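Local coordinates for protein of unknown function (Shewanella baltica, PDB 2Q9R) that is of unknown function but is an all-helical DUF416 family protein that binds benzoic acid in the crystal, at residues A[29-34]-A[122-127]; A[138-141]-A[147-150]. All blocks are in the same frame, centred on the assembly; numbering follows the deposited sequence.

Contact 1 (A[29-34]-A[122-127])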
loop_
_atom_site.group_PDB
_atom_site.type_symbol
_atom_site.label_atom_id
_atom_site.label_comp_id
_atom_site.label_asym_id
_atom_site.label_seq_id
_atom_site.Cartn_x
_atom_site.Cartn_y
_atom_site.Cartn_z
ATOM N N GLN A 29 -13.032 -10.835 8.072
ATOM C CA GLN A 29 -13.620 -10.664 6.776
ATOM C C GLN A 29 -12.657 -9.892 5.873
ATOM O O GLN A 29 -12.504 -10.230 4.742
ATOM C CB GLN A 29 -14.957 -9.933 6.853
ATOM C CG GLN A 29 -15.581 -9.659 5.507
ATOM C CD GLN A 29 -16.091 -10.904 4.850
ATOM O OE1 GLN A 29 -16.801 -11.633 5.474
ATOM N NE2 GLN A 29 -15.713 -11.170 3.608
ATOM N N ARG A 30 -12.034 -8.857 6.404
ATOM C CA ARG A 30 -11.142 -8.007 5.646
ATOM C C ARG A 30 -9.894 -8.723 5.084
ATOM O O ARG A 30 -9.383 -8.348 4.040
ATOM C CB ARG A 30 -10.773 -6.816 6.561
ATOM C CG ARG A 30 -9.868 -5.791 5.980
ATOM C CD ARG A 30 -9.957 -4.507 6.802
ATOM N NE ARG A 30 -8.864 -3.601 6.554
ATOM C CZ ARG A 30 -7.743 -3.522 7.278
ATOM N NH1 ARG A 30 -7.524 -4.309 8.328
ATOM N NH2 ARG A 30 -6.826 -2.641 6.945
HETATM N N MSE A 31 -9.443 -9.765 5.767
HETATM C CA MSE A 31 -8.330 -10.596 5.328
HETATM C C MSE A 31 -8.633 -11.572 4.160
HETATM O O MSE A 31 -7.697 -12.071 3.509
HETATM C CB MSE A 31 -7.859 -11.451 6.513
HETATM C CG MSE A 31 -7.341 -10.700 7.752
HETATM SE SE MSE A 31 -7.098 -11.932 9.218
HETATM C CE MSE A 31 -7.310 -10.735 10.628
ATOM N N LEU A 32 -9.907 -11.855 3.878
ATOM C CA LEU A 32 -10.236 -12.876 2.895
ATOM C C LEU A 32 -9.519 -12.780 1.521
ATOM O O LEU A 32 -9.108 -13.795 0.957
ATOM C CB LEU A 32 -11.749 -12.930 2.696
ATOM C CG LEU A 32 -12.333 -13.989 1.773
ATOM C CD1 LEU A 32 -11.901 -15.421 2.231
ATOM C CD2 LEU A 32 -13.881 -13.867 1.712
ATOM N N PRO A 33 -9.447 -11.582 0.936
ATOM C CA PRO A 33 -8.754 -11.478 -0.359
ATOM C C PRO A 33 -7.340 -12.046 -0.386
ATOM O O PRO A 33 -6.877 -12.529 -1.420
ATOM C CB PRO A 33 -8.747 -9.986 -0.616
ATOM C CG PRO A 33 -9.986 -9.497 0.084
ATOM C CD PRO A 33 -10.008 -10.283 1.353
ATOM N N ASN A 34 -6.649 -11.982 0.744
ATOM C CA ASN A 34 -5.333 -12.525 0.821
ATOM C C ASN A 34 -5.366 -14.032 0.543
ATOM O O ASN A 34 -4.534 -14.560 -0.187
ATOM C CB ASN A 34 -4.731 -12.255 2.197
ATOM C CG ASN A 34 -4.540 -10.771 2.502
ATOM O OD1 ASN A 34 -4.376 -9.916 1.609
ATOM N ND2 ASN A 34 -4.563 -10.454 3.796
ATOM N N LYS A 122 -3.916 -8.065 16.933
ATOM C CA LYS A 122 -2.494 -8.257 16.720
ATOM C C LYS A 122 -2.188 -9.118 15.498
ATOM O O LYS A 122 -1.213 -8.903 14.778
ATOM C CB LYS A 122 -1.901 -8.918 17.953
ATOM C CG LYS A 122 -1.885 -7.990 19.190
ATOM C CD LYS A 122 -1.304 -8.702 20.426
ATOM C CE LYS A 122 -1.139 -7.753 21.645
ATOM N NZ LYS A 122 -0.579 -8.475 22.846
ATOM N N LEU A 123 -3.019 -10.117 15.248
ATOM C CA LEU A 123 -2.811 -10.958 14.098
ATOM C C LEU A 123 -2.918 -10.099 12.849
ATOM O O LEU A 123 -2.049 -10.128 11.968
ATOM C CB LEU A 123 -3.810 -12.100 14.127
ATOM C CG LEU A 123 -3.675 -13.143 13.030
ATOM C CD1 LEU A 123 -4.290 -14.481 13.475
ATOM C CD2 LEU A 123 -4.339 -12.607 11.766
ATOM N N SER A 124 -3.944 -9.247 12.818
ATOM C CA SER A 124 -4.177 -8.398 11.659
ATOM C C SER A 124 -3.036 -7.445 11.457
ATOM O O SER A 124 -2.567 -7.318 10.328
ATOM C CB SER A 124 -5.487 -7.612 11.784
ATOM O OG SER A 124 -5.751 -6.878 10.591
ATOM N N SER A 125 -2.591 -6.778 12.536
ATOM C CA SER A 125 -1.539 -5.826 12.398
ATOM C C SER A 125 -0.187 -6.484 12.104
ATOM O O SER A 125 0.642 -5.921 11.372
ATOM C CB SER A 125 -1.495 -4.833 13.570
ATOM O OG SER A 125 -1.347 -5.504 14.784
ATOM N N SER A 126 0.056 -7.657 12.653
ATOM C CA SER A 126 1.321 -8.329 12.363
ATOM C C SER A 126 1.454 -8.729 10.908
ATOM O O SER A 126 2.548 -8.709 10.358
ATOM C CB SER A 126 1.453 -9.575 13.223
ATOM O OG SER A 126 1.366 -9.183 14.577
ATOM N N THR A 127 0.347 -9.146 10.297
ATOM C CA THR A 127 0.366 -9.484 8.889
ATOM C C THR A 127 0.902 -8.303 8.092
ATOM O O THR A 127 1.760 -8.441 7.198
ATOM C CB THR A 127 -1.049 -9.929 8.378
ATOM O OG1 THR A 127 -1.455 -11.076 9.122
ATOM C CG2 THR A 127 -1.003 -10.301 6.932
HETATM O O HOH W 1 -7.958 -7.088 8.882
#
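The methyl end of Met31, a selenomethionine in this structure, bridges from helix 17-42 to two neighbouring residues of helix 120-136. Its CE lies 3.7 Å from CD2 of Leu123 and 3.8 Å from CB of Ser124, while its SE passes within 3.8 Å of the same Leu123 CD2. Such reach is needed because the axes of these segments are 11.6 Å apart, crossing at 36° with both helices running in broadly the same direction. With CG anti to the carbonyl carbon (chi1 -61°) and the chain stretched out beyond it (chi2 170°), Met31 spans the interval as an unbranched, flexible chain can. Leu123 answers with one methyl, slanting across the end of Met31, and both side chains also rest on Ala101 of helix 92-111, where a small residue leaves them room.

Ser124 has two roles. Its CB is apolar enough to meet Met31, whereas its OG, a small polar group that fits beside the methyl, turns to the charged edge of the contact. There NH1 of Arg30 stops 3.9 Å from OG of Ser124, too far for a bond, and a water joins them: it donates to Ser124 OG at 2.8 Å and accepts weakly from Arg30 NH1. The stronger partner of both is Glu158 of helix 153-170, whose OE1 pairs with the Arg30 guanidinium and whose OE2 is hydrogen-bonded to Ser124. The buried arginine therefore has a countercharge, and the serine hydroxyl has two partners, the water and Glu158.

Asn194 adds a further tie, bonding Ser124 O through its ND2 and Asn34 ND2 through its OD1; Asn34 belongs to the benzoic acid pocket. The arrangement is that of two helices far apart in sequence, packed nearly parallel in the interior of an all-helical fold, with water and charge gathered at one edge.

Contact 2 (A[138-141]-A[147-150]); sequences VDLV and DFVF. With BEZ (benzoic acid), chain E.
Benzoic acid, hydrogen-bonded to His152 NE2 and Ser136 OG, sets its carboxylate oxygen O2 at the ring edge of Phe148, in the ring plane and 3.6 Å from Phe148 CZ. The same imidazole reaches back through its ND1 to the backbone O of Phe148, and the two rings also meet edge to face. His152 thereby links the polar end of the ligand to the helix that carries the phenylalanine.

The two segments themselves meet through hydrocarbon alone. Leu140 sends CD1 to CB of Phe148 at 3.3 Å, close for two carbons, and to CG of the ring at 3.7 Å, the two side chains lying nearly at right angles. Its branch at CG carries that methyl one bond further out than a valine could. Val138 approaches from the opposite direction to Phe148: its CG2 sits over one ring face, 4.0 Å from Phe148 CE2, and its CG1 is 4.0 Å from Phe148 CZ. Branching at CB suits Val138, since it offers both methyls to the ring from a short stem. Phe148 itself, with CG anti to the backbone N (chi1 174°), carries its ring out from helix 142-150 between the loop and the ligand. Leu145, earlier on that helix, touches both Val138 and Leu140.

Across the dimer, Leu37 of the second subunit packs on Phe148 and Val41 of that subunit on Val138. An alanine at Phe148 would keep the CB that Leu140 touches, but would probably open a gap beside both methyls of Val138 and leave the carboxylate without its aromatic edge. Leu37 is itself a pocket residue, consistent with the ring of one subunit helping to close the pocket of the other. The chemistry suggests a division of labour: His152 and Ser136 bond the carboxylate, the Phe148 edge borders it, and the valine and leucine methyls pack on the phenylalanine rather than on the ligand.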
loop_
_atom_site.group_PDB
_atom_site.type_symbol
_atom_site.label_atom_id
_atom_site.label_comp_id
_atom_site.label_asym_id
_atom_site.label_seq_id
_atom_site.Cartn_x
_atom_site.Cartn_y
_atom_site.Cartn_z
ATOM N N VAL A 138 15.862 -4.185 6.711
ATOM C CA VAL A 138 16.563 -3.174 7.500
ATOM C C VAL A 138 17.024 -3.747 8.834
ATOM O O VAL A 138 16.460 -4.724 9.337
ATOM C CB VAL A 138 15.704 -1.904 7.786
ATOM C CG1 VAL A 138 15.460 -1.148 6.526
ATOM C CG2 VAL A 138 14.391 -2.248 8.486
ATOM N N ASP A 139 18.026 -3.095 9.409
ATOM C CA ASP A 139 18.612 -3.536 10.665
ATOM C C ASP A 139 17.958 -2.924 11.910
ATOM O O ASP A 139 18.386 -3.237 13.019
ATOM C CB ASP A 139 20.118 -3.227 10.652
ATOM C CG ASP A 139 20.912 -4.156 9.712
ATOM O OD1 ASP A 139 20.335 -5.129 9.140
ATOM O OD2 ASP A 139 22.130 -3.911 9.571
ATOM N N LEU A 140 16.911 -2.107 11.726
ATOM C CA LEU A 140 16.285 -1.327 12.808
ATOM C C LEU A 140 15.608 -2.205 13.826
ATOM O O LEU A 140 15.124 -3.279 13.495
ATOM C CB LEU A 140 15.210 -0.371 12.257
ATOM C CG LEU A 140 15.577 0.679 11.218
ATOM C CD1 LEU A 140 14.327 1.403 10.750
ATOM C CD2 LEU A 140 16.615 1.663 11.781
ATOM N N VAL A 141 15.540 -1.728 15.063
ATOM C CA VAL A 141 14.828 -2.430 16.127
ATOM C C VAL A 141 14.011 -1.472 16.972
ATOM O O VAL A 141 14.149 -0.260 16.885
ATOM C CB VAL A 141 15.811 -3.332 17.006
ATOM C CG1 VAL A 141 16.526 -4.357 16.113
ATOM C CG2 VAL A 141 16.848 -2.504 17.772
ATOM N N ASP A 147 8.674 3.178 13.953
ATOM C CA ASP A 147 8.520 4.382 13.127
ATOM C C ASP A 147 8.699 4.099 11.633
ATOM O O ASP A 147 7.995 4.655 10.781
ATOM C CB ASP A 147 9.546 5.440 13.491
ATOM C CG ASP A 147 9.400 5.976 14.884
ATOM O OD1 ASP A 147 8.339 5.831 15.517
ATOM O OD2 ASP A 147 10.392 6.582 15.329
ATOM N N PHE A 148 9.685 3.265 11.319
ATOM C CA PHE A 148 9.927 2.879 9.939
ATOM C C PHE A 148 8.726 2.142 9.349
ATOM O O PHE A 148 8.282 2.433 8.241
ATOM C CB PHE A 148 11.160 1.986 9.851
ATOM C CG PHE A 148 11.405 1.439 8.496
ATOM C CD1 PHE A 148 12.051 2.197 7.542
ATOM C CD2 PHE A 148 10.999 0.156 8.167
ATOM C CE1 PHE A 148 12.276 1.686 6.267
ATOM C CE2 PHE A 148 11.245 -0.367 6.919
ATOM C CZ PHE A 148 11.862 0.395 5.954
ATOM N N VAL A 149 8.179 1.204 10.103
ATOM C CA VAL A 149 6.985 0.493 9.644
ATOM C C VAL A 149 5.813 1.476 9.421
ATOM O O VAL A 149 5.110 1.419 8.388
ATOM C CB VAL A 149 6.623 -0.658 10.610
ATOM C CG1 VAL A 149 5.339 -1.349 10.170
ATOM C CG2 VAL A 149 7.791 -1.689 10.684
ATOM N N PHE A 150 5.608 2.410 10.345
ATOM C CA PHE A 150 4.476 3.331 10.210
ATOM C C PHE A 150 4.663 4.392 9.140
ATOM O O PHE A 150 3.714 5.116 8.837
ATOM C CB PHE A 150 4.077 3.970 11.553
ATOM C CG PHE A 150 3.198 3.085 12.384
ATOM C CD1 PHE A 150 3.757 2.053 13.149
ATOM C CD2 PHE A 150 1.812 3.233 12.375
ATOM C CE1 PHE A 150 2.972 1.204 13.908
ATOM C CE2 PHE A 150 1.009 2.366 13.136
ATOM C CZ PHE A 150 1.602 1.344 13.904
HETATM C C BEZ E . 11.152 0.097 2.273
HETATM O O1 BEZ E . 9.901 -0.114 2.370
HETATM O O2 BEZ E . 12.018 -0.782 2.570
HETATM C C1 BEZ E . 11.627 1.432 1.812
HETATM C C2 BEZ E . 12.776 2.017 2.395
HETATM C C3 BEZ E . 13.187 3.270 1.943
HETATM C C4 BEZ E . 12.482 3.915 0.930
HETATM C C5 BEZ E . 11.349 3.326 0.365
HETATM C C6 BEZ E . 10.915 2.061 0.799
#

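Contact 1 lies in the core, its centre about 4 Å from the centre of the chain; contact 2, its centre about 23 Å from that point, is a partly buried outer element at the dimer interface. Helix 120-136 connects them: it supplies one side of contact 1, and the loop just after it opens contact 2. The first joins helices distant in sequence and combines apolar packing with a water bridge and a salt bridge to a third helix; the second folds a loop onto the very next helix by apolar contact, with polar groups supplied by ligand, histidine and serine. Each lies near a benzoic acid, but not the same molecule: Asn34 of contact 1 belongs to one pocket, and Phe148 meets another copy.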